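Ferritin light chain (Trichoplusia ni, PDB 1Z6O) stores iron in a soluble, non-toxic form as one of the light chains that, with heavy chains, build a 24-subunit shell and favour nucleation of the mineral core. Local coordinates at residues Q42-L47 with I88-H93; R51-L56 with E82-T87; F141-E146 with P157-Y162. One frame throughout, in Å; residues are numbered along the deposited sequence.

Contact 1. Residues Q42-L47 with I88-H93; sequences QAYAKL and IDIIKH
Ile-90 is the bump of this contact and Ala-45 the hollow. The two helices run antiparallel, their axes 8.8 Å apart at an interhelical angle of 165°, and a residue as small as Ala-45 leaves room for the branched side chain opposite to sit against the helix backbone. Ile-90 straddles it with both branches. Its CG2, which lies anti to the Ile-90 backbone N while CG1 takes the place beside that N (chi1 -66°), presses on Ala-45 CB at 3.6 Å and also comes close to the Ala-45 backbone N. The other branch continues past the methyl, bringing Ile-90 CD1 to 3.9 Å from Ala-45 CA. That same CD1 meets the ring of Tyr-44 at CD2, also 3.9 Å away, with the two side chains crossing at about a right angle.

Ile-91 adds a looser touch, its CG1 4.2 Å from Ala-45 CB, so two successive isoleucines form the surface that the methyl meets. Cutting Ile-90 back to an alanine is likely to open a gap over Ala-45 and leave the Tyr-44 ring without its neighbour at CD2.

Within the ferritin four-helix bundle this seam joins helix 37-61 to helix 70-96. Tyr-44 reaches on to helix 122-148, where its OH hydrogen-bonds to Leu-136 O; Ile-90 also packs on Tyr-162 and Phe-167 of helix 157-190, while Ile-91 faces outward onto Ala-44 of a neighbouring heavy chain.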
# COMPACT_ATOMS: atom_id res chain seq x y z
N GLN A 42 37.90 -7.64 40.41
CA GLN A 42 36.85 -8.12 41.31
C GLN A 42 36.44 -7.00 42.27
O GLN A 42 35.25 -6.81 42.54
CB GLN A 42 37.34 -9.32 42.11
CG GLN A 42 37.55 -10.58 41.28
CD GLN A 42 38.14 -11.71 42.11
OE1 GLN A 42 37.67 -11.98 43.20
NE2 GLN A 42 39.15 -12.37 41.58
N ALA A 43 37.42 -6.29 42.82
CA ALA A 43 37.11 -5.19 43.75
C ALA A 43 36.37 -4.05 43.02
O ALA A 43 35.65 -3.28 43.65
CB ALA A 43 38.40 -4.66 44.41
N TYR A 44 36.57 -3.94 41.71
CA TYR A 44 35.91 -2.88 40.93
C TYR A 44 34.42 -3.22 40.79
O TYR A 44 33.57 -2.32 40.80
CB TYR A 44 36.58 -2.76 39.55
CG TYR A 44 36.31 -1.44 38.83
CD1 TYR A 44 36.28 -0.23 39.53
CD2 TYR A 44 36.19 -1.40 37.44
CE1 TYR A 44 36.14 1.00 38.86
CE2 TYR A 44 36.05 -0.18 36.76
CZ TYR A 44 36.02 1.01 37.47
OH TYR A 44 35.90 2.21 36.79
N ALA A 45 34.09 -4.50 40.67
CA ALA A 45 32.68 -4.90 40.60
C ALA A 45 32.04 -4.55 41.94
O ALA A 45 30.91 -4.07 42.02
CB ALA A 45 32.55 -6.41 40.35
N LYS A 46 32.78 -4.80 43.02
CA LYS A 46 32.29 -4.52 44.36
C LYS A 46 32.05 -3.03 44.58
O LYS A 46 31.07 -2.63 45.22
CB LYS A 46 33.29 -5.06 45.39
CG LYS A 46 32.94 -4.77 46.84
CD LYS A 46 34.05 -5.31 47.75
CE LYS A 46 33.95 -4.73 49.14
NZ LYS A 46 35.03 -5.26 50.01
N LEU A 47 32.94 -2.19 44.05
CA LEU A 47 32.77 -0.74 44.19
C LEU A 47 31.51 -0.29 43.43
O LEU A 47 30.74 0.52 43.94
CB LEU A 47 34.00 -0.00 43.64
CG LEU A 47 33.98 1.54 43.69
CD1 LEU A 47 33.79 2.03 45.13
CD2 LEU A 47 35.30 2.07 43.11
N ILE A 88 27.21 -6.34 37.08
CA ILE A 88 27.00 -7.63 36.45
C ILE A 88 27.97 -7.84 35.28
O ILE A 88 28.51 -8.93 35.09
CB ILE A 88 25.53 -7.77 35.99
CG1 ILE A 88 24.64 -7.87 37.24
CG2 ILE A 88 25.35 -9.03 35.12
CD1 ILE A 88 23.14 -7.75 36.94
N ASP A 89 28.19 -6.78 34.50
CA ASP A 89 29.11 -6.87 33.37
C ASP A 89 30.53 -7.22 33.83
O ASP A 89 31.21 -8.03 33.21
CB ASP A 89 29.14 -5.55 32.60
CG ASP A 89 29.89 -5.68 31.27
OD1 ASP A 89 31.01 -5.13 31.15
OD2 ASP A 89 29.36 -6.34 30.36
N ILE A 90 31.00 -6.59 34.91
CA ILE A 90 32.35 -6.88 35.40
C ILE A 90 32.44 -8.31 35.93
O ILE A 90 33.43 -9.01 35.69
CB ILE A 90 32.77 -5.89 36.52
CG1 ILE A 90 32.88 -4.48 35.93
CG2 ILE A 90 34.14 -6.31 37.12
CD1 ILE A 90 32.86 -3.37 37.01
N ILE A 91 31.42 -8.76 36.64
CA ILE A 91 31.40 -10.14 37.15
C ILE A 91 31.52 -11.10 35.96
O ILE A 91 32.26 -12.08 36.01
CB ILE A 91 30.10 -10.44 37.93
CG1 ILE A 91 30.13 -9.70 39.29
CG2 ILE A 91 29.93 -11.96 38.14
CD1 ILE A 91 28.77 -9.71 40.02
N LYS A 92 30.79 -10.82 34.89
CA LYS A 92 30.86 -11.68 33.71
C LYS A 92 32.24 -11.61 33.06
O LYS A 92 32.72 -12.61 32.53
CB LYS A 92 29.78 -11.29 32.69
CG LYS A 92 28.35 -11.68 33.15
CD LYS A 92 27.30 -11.22 32.15
CE LYS A 92 25.91 -11.73 32.55
NZ LYS A 92 24.85 -11.19 31.64
N HIS A 93 32.89 -10.45 33.10
CA HIS A 93 34.22 -10.35 32.49
C HIS A 93 35.25 -11.15 33.31
O HIS A 93 36.13 -11.80 32.75
CB HIS A 93 34.68 -8.89 32.39
CG HIS A 93 35.75 -8.69 31.36
ND1 HIS A 93 35.46 -8.45 30.03
CD2 HIS A 93 37.10 -8.80 31.44
CE1 HIS A 93 36.59 -8.42 29.34
NE2 HIS A 93 37.60 -8.63 30.17

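Contact 2. Residues R51-L56 with E82-T87; sequences RSYDYL and EAWSKT
Trp-84 lies along the flank of Ser-52 and Tyr-53, in the next stretch of the antiparallel pairing of helices 37-61 and 70-96 of the ferritin four-helix bundle, on the face that a heavy chain covers. Its path starts at Trp-84 CB, 4.2 Å from Ser-52 CB. With CG anti to the backbone N (chi1 173°), the indole swings out beside the opposing helix. The six-membered ring then moves along it: Trp-84 CE3 stands 4.0 Å from Ser-52 OG, which is at the indole edge and near its plane, and Trp-84 CZ3 comes 4.1 Å from Tyr-53 CE1. Tyr-53 and Trp-84 run side by side, pointing the same way. On the five-membered ring, NE1 hydrogen-bonds to Ser-65 OG of a neighbouring heavy chain, and Arg-68 of that chain makes a cation-pi contact with the indole. Back at the main chain, Trp-84 N is 3.6 Å from Ser-52 CB.

Small residues make this closeness possible. Ser-52 CB and Ala-83 CB touch at 3.7 Å where the helices, with axes 8.5 Å apart, bring their backbones together. The serine OG turns back to its own helix and bonds to Leu-49 O. One turn on from Ala-83, Thr-87 OG1 donates to Ala-83 O over 2.8 Å; this hydroxyl and Thr-87 N reach the oxygen from opposite faces of the carbonyl plane. Within 51-56, Arg-51 NH1 makes a salt bridge to Asp-54 OD2 at 2.9 Å, almost in the guanidinium plane.

The chemistry divides accordingly. The hydroxyls of Ser-52 and Thr-87 are satisfied by backbone oxygens of their own helices, and what joins the two segments is van der Waals contact, whereas the polar ends of Trp-84 and Tyr-53 are spent on the heavy chain, the latter through Ser-36 OG.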
# COMPACT_ATOMS: atom_id res chain seq x y z
N ARG A 51 28.24 1.46 45.13
CA ARG A 51 27.77 2.76 44.65
C ARG A 51 26.37 2.68 44.05
O ARG A 51 25.61 3.64 44.17
CB ARG A 51 28.74 3.36 43.62
CG ARG A 51 30.07 3.80 44.20
CD ARG A 51 29.90 4.80 45.34
NE ARG A 51 31.21 5.24 45.83
CZ ARG A 51 31.46 5.61 47.08
NH1 ARG A 51 30.49 5.60 47.99
NH2 ARG A 51 32.69 5.98 47.43
N SER A 52 26.01 1.56 43.41
CA SER A 52 24.67 1.48 42.84
C SER A 52 23.63 1.68 43.94
O SER A 52 22.65 2.40 43.74
CB SER A 52 24.41 0.15 42.10
OG SER A 52 24.29 -0.96 42.98
N TYR A 53 23.85 1.06 45.09
CA TYR A 53 22.90 1.22 46.19
C TYR A 53 23.01 2.60 46.87
O TYR A 53 22.00 3.12 47.34
CB TYR A 53 23.04 0.05 47.19
CG TYR A 53 22.23 -1.15 46.72
CD1 TYR A 53 22.86 -2.32 46.26
CD2 TYR A 53 20.84 -1.10 46.71
CE1 TYR A 53 22.09 -3.41 45.79
CE2 TYR A 53 20.08 -2.17 46.25
CZ TYR A 53 20.70 -3.32 45.79
OH TYR A 53 19.92 -4.37 45.37
N ASP A 54 24.20 3.20 46.90
CA ASP A 54 24.32 4.57 47.46
C ASP A 54 23.48 5.52 46.58
O ASP A 54 22.73 6.36 47.08
CB ASP A 54 25.77 5.09 47.42
CG ASP A 54 26.67 4.41 48.44
OD1 ASP A 54 26.16 3.93 49.47
OD2 ASP A 54 27.90 4.36 48.20
N TYR A 55 23.64 5.40 45.27
CA TYR A 55 22.89 6.26 44.34
C TYR A 55 21.39 6.01 44.45
O TYR A 55 20.58 6.93 44.32
CB TYR A 55 23.35 6.00 42.90
CG TYR A 55 24.79 6.42 42.63
CD1 TYR A 55 25.57 5.72 41.72
CD2 TYR A 55 25.36 7.53 43.27
CE1 TYR A 55 26.89 6.11 41.43
CE2 TYR A 55 26.68 7.93 42.99
CZ TYR A 55 27.43 7.21 42.06
OH TYR A 55 28.72 7.59 41.75
N LEU A 56 21.01 4.75 44.67
CA LEU A 56 19.60 4.43 44.81
C LEU A 56 19.01 5.16 46.02
O LEU A 56 17.89 5.67 45.96
CB LEU A 56 19.42 2.90 44.96
CG LEU A 56 17.96 2.46 45.09
CD1 LEU A 56 17.22 2.82 43.81
CD2 LEU A 56 17.88 0.96 45.33
N GLU A 82 22.95 2.33 36.05
CA GLU A 82 24.18 2.10 35.29
C GLU A 82 25.22 1.34 36.12
O GLU A 82 25.87 0.43 35.61
CB GLU A 82 24.78 3.42 34.80
CG GLU A 82 23.80 4.16 33.88
CD GLU A 82 24.32 5.49 33.34
OE1 GLU A 82 24.93 6.27 34.12
OE2 GLU A 82 24.11 5.76 32.14
N ALA A 83 25.37 1.70 37.38
CA ALA A 83 26.34 1.03 38.24
C ALA A 83 25.92 -0.43 38.51
O ALA A 83 26.77 -1.32 38.62
CB ALA A 83 26.50 1.80 39.56
N TRP A 84 24.61 -0.68 38.60
CA TRP A 84 24.12 -2.04 38.82
C TRP A 84 24.44 -2.88 37.58
O TRP A 84 24.95 -4.00 37.66
CB TRP A 84 22.60 -2.03 39.06
CG TRP A 84 21.98 -3.41 39.12
CD1 TRP A 84 21.21 -4.01 38.17
CD2 TRP A 84 22.08 -4.34 40.20
NE1 TRP A 84 20.82 -5.27 38.59
CE2 TRP A 84 21.35 -5.50 39.83
CE3 TRP A 84 22.72 -4.32 41.45
CZ2 TRP A 84 21.23 -6.62 40.67
CZ3 TRP A 84 22.61 -5.43 42.29
CH2 TRP A 84 21.86 -6.57 41.89
N SER A 85 24.15 -2.32 36.41
CA SER A 85 24.42 -3.02 35.16
C SER A 85 25.93 -3.30 35.00
O SER A 85 26.32 -4.37 34.53
CB SER A 85 23.89 -2.17 34.00
OG SER A 85 24.23 -2.76 32.76
N LYS A 86 26.77 -2.34 35.38
CA LYS A 86 28.22 -2.53 35.27
C LYS A 86 28.72 -3.59 36.25
O LYS A 86 29.69 -4.29 35.97
CB LYS A 86 28.97 -1.22 35.55
CG LYS A 86 28.85 -0.17 34.43
CD LYS A 86 29.39 -0.70 33.11
CE LYS A 86 29.28 0.36 32.00
NZ LYS A 86 29.75 -0.13 30.66
N THR A 87 28.07 -3.70 37.40
CA THR A 87 28.46 -4.70 38.38
C THR A 87 28.35 -6.09 37.73
O THR A 87 29.26 -6.91 37.81
CB THR A 87 27.53 -4.68 39.62
OG1 THR A 87 27.67 -3.42 40.30
CG2 THR A 87 27.90 -5.80 40.60

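Contact 3. Residues F141-E146 with P157-Y162; sequences FYIHRE and PEIAQY. With CA (calcium ion), chain Z.
His-144 brings the CD2-NE2 side of its ring up to the carbonyl oxygen and methyl of Ala-160 without bonding to either, in a corner of the ferritin four-helix bundle that leads directly to a calcium ion. The ring reaches across because CG is anti to the backbone N (chi1 -174°), which carries the imidazole out toward the first turn of helix 157-190. There His-144 CD2 is 3.6 Å from Ala-160 O, the oxygen standing obliquely to the ring, and His-144 NE2 rests 3.7 Å from Ala-160 CB. The polar business of NE2 lies one turn further on, in a hydrogen bond to Glu-164 OE2, while ND1 bonds to His-155 NE2 of a second light chain. Both ring nitrogens are therefore engaged, which should hold the imidazole's rotation.

Deeper in the bundle the contact turns apolar. Ile-143 CG2 and Ile-159 CG2 meet at 4.2 Å, a modest touch between helices 122-148 and 157-190, which follow each other in the chain; Ile-143 goes on to Tyr-44, and Ile-159 to His-93.

Glu-164 links the histidine to the metal, since its OE2 pairs with His-144 while its OE1 binds calcium. Gln-161 and Glu-164 of three light chains gather round the ion, consistent with the threefold channel of ferritin shells. The Gln-161 side chain bends at chi2 (78°) to bring its amide there; NE2 bonds to Glu-165 and Glu-169 of a third light chain, and Gln-161 OE1 lies 2.5 Å from the calcium ion.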
# COMPACT_ATOMS: atom_id res chain seq x y z
N PHE A 141 41.66 3.97 35.89
CA PHE A 141 43.01 4.35 35.46
C PHE A 141 44.04 3.47 36.17
O PHE A 141 45.03 3.04 35.59
CB PHE A 141 43.31 5.81 35.83
CG PHE A 141 42.77 6.84 34.85
CD1 PHE A 141 41.80 6.50 33.91
CD2 PHE A 141 43.25 8.15 34.88
CE1 PHE A 141 41.30 7.46 33.00
CE2 PHE A 141 42.77 9.12 33.98
CZ PHE A 141 41.78 8.77 33.04
N TYR A 142 43.80 3.22 37.45
CA TYR A 142 44.70 2.40 38.27
C TYR A 142 44.77 0.95 37.75
O TYR A 142 45.85 0.39 37.59
CB TYR A 142 44.20 2.42 39.71
CG TYR A 142 45.04 1.59 40.65
CD1 TYR A 142 46.28 2.03 41.08
CD2 TYR A 142 44.58 0.35 41.11
CE1 TYR A 142 47.06 1.27 41.95
CE2 TYR A 142 45.35 -0.42 41.98
CZ TYR A 142 46.59 0.04 42.39
OH TYR A 142 47.35 -0.71 43.25
N ILE A 143 43.62 0.34 37.49
CA ILE A 143 43.61 -1.04 36.99
C ILE A 143 44.27 -1.11 35.62
O ILE A 143 45.01 -2.06 35.31
CB ILE A 143 42.17 -1.57 36.91
CG1 ILE A 143 41.54 -1.54 38.31
CG2 ILE A 143 42.15 -3.01 36.38
CD1 ILE A 143 40.04 -1.87 38.31
N HIS A 144 44.01 -0.10 34.80
CA HIS A 144 44.59 -0.03 33.45
C HIS A 144 46.12 0.01 33.56
O HIS A 144 46.84 -0.68 32.83
CB HIS A 144 44.05 1.23 32.75
CG HIS A 144 44.44 1.34 31.31
ND1 HIS A 144 45.71 1.73 30.91
CD2 HIS A 144 43.72 1.16 30.17
CE1 HIS A 144 45.75 1.78 29.59
NE2 HIS A 144 44.55 1.45 29.12
N ARG A 145 46.63 0.84 34.47
CA ARG A 145 48.08 0.95 34.66
C ARG A 145 48.67 -0.37 35.21
O ARG A 145 49.77 -0.79 34.84
CB ARG A 145 48.38 2.10 35.64
CG ARG A 145 49.86 2.42 35.73
CD ARG A 145 50.18 3.61 36.64
NE ARG A 145 51.62 3.80 36.61
CZ ARG A 145 52.24 4.97 36.66
NH1 ARG A 145 51.54 6.10 36.75
NH2 ARG A 145 53.56 5.01 36.59
N GLU A 146 47.92 -1.01 36.09
CA GLU A 146 48.37 -2.29 36.65
C GLU A 146 48.44 -3.35 35.54
O GLU A 146 49.30 -4.22 35.55
CB GLU A 146 47.38 -2.72 37.75
CG GLU A 146 47.74 -3.98 38.49
CD GLU A 146 49.04 -3.86 39.28
OE1 GLU A 146 49.36 -2.73 39.76
OE2 GLU A 146 49.73 -4.89 39.43
N PRO A 157 46.53 -6.47 27.61
CA PRO A 157 45.81 -5.46 26.84
C PRO A 157 44.33 -5.77 26.65
O PRO A 157 43.57 -4.91 26.21
CB PRO A 157 46.59 -5.40 25.52
CG PRO A 157 47.12 -6.80 25.37
CD PRO A 157 47.52 -7.19 26.79
N GLU A 158 43.91 -6.99 26.99
CA GLU A 158 42.49 -7.33 26.87
C GLU A 158 41.76 -6.56 27.98
O GLU A 158 40.73 -5.94 27.74
CB GLU A 158 42.26 -8.84 27.03
CG GLU A 158 40.86 -9.30 26.60
CD GLU A 158 39.75 -8.99 27.62
OE1 GLU A 158 38.61 -8.70 27.17
OE2 GLU A 158 40.00 -9.05 28.85
N ILE A 159 42.31 -6.60 29.19
CA ILE A 159 41.71 -5.84 30.30
C ILE A 159 41.81 -4.34 29.99
O ILE A 159 40.87 -3.58 30.24
CB ILE A 159 42.44 -6.11 31.64
CG1 ILE A 159 42.22 -7.56 32.08
CG2 ILE A 159 41.94 -5.13 32.72
CD1 ILE A 159 40.74 -7.96 32.25
N ALA A 160 42.94 -3.90 29.45
CA ALA A 160 43.10 -2.48 29.13
C ALA A 160 42.05 -2.00 28.12
O ALA A 160 41.42 -0.96 28.33
CB ALA A 160 44.51 -2.22 28.58
N GLN A 161 41.85 -2.75 27.04
CA GLN A 161 40.87 -2.36 26.01
C GLN A 161 39.45 -2.43 26.58
O GLN A 161 38.60 -1.60 26.24
CB GLN A 161 41.01 -3.26 24.77
CG GLN A 161 39.85 -3.13 23.76
CD GLN A 161 39.90 -1.88 22.86
OE1 GLN A 161 40.58 -0.88 23.14
NE2 GLN A 161 39.15 -1.94 21.77
N TYR A 162 39.18 -3.43 27.42
CA TYR A 162 37.85 -3.55 28.04
C TYR A 162 37.57 -2.29 28.88
O TYR A 162 36.49 -1.69 28.78
CB TYR A 162 37.82 -4.80 28.95
CG TYR A 162 36.60 -4.89 29.84
CD1 TYR A 162 35.31 -4.94 29.31
CD2 TYR A 162 36.74 -4.98 31.23
CE1 TYR A 162 34.18 -5.08 30.15
CE2 TYR A 162 35.62 -5.12 32.06
CZ TYR A 162 34.36 -5.16 31.52
OH TYR A 162 33.28 -5.29 32.36
CA CA Z . 42.05 1.13 22.69

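All three contacts are buried, but they differ in what lies behind them. Contacts 1 and 2 are successive stations along one seam, between helices 37-61 and 70-96, with contact 2 nested inside the chain loop closed by contact 1; both centres lie about 8 Å from the chain centre. Contact 3 joins the other helix pair, its centre about 13 Å from that point and near the meeting point of three light chains. Contact 1 is wholly apolar where the segments meet, isoleucines and an alanine with one tyrosine ring; contact 2 mixes small residues with aromatics committed to a heavy chain, and contact 3 brings in histidine and metal. Contacts 1 and 3 touch through Asp-89 with Tyr-162 and His-93 with Glu-158, probable hydrogen bonds.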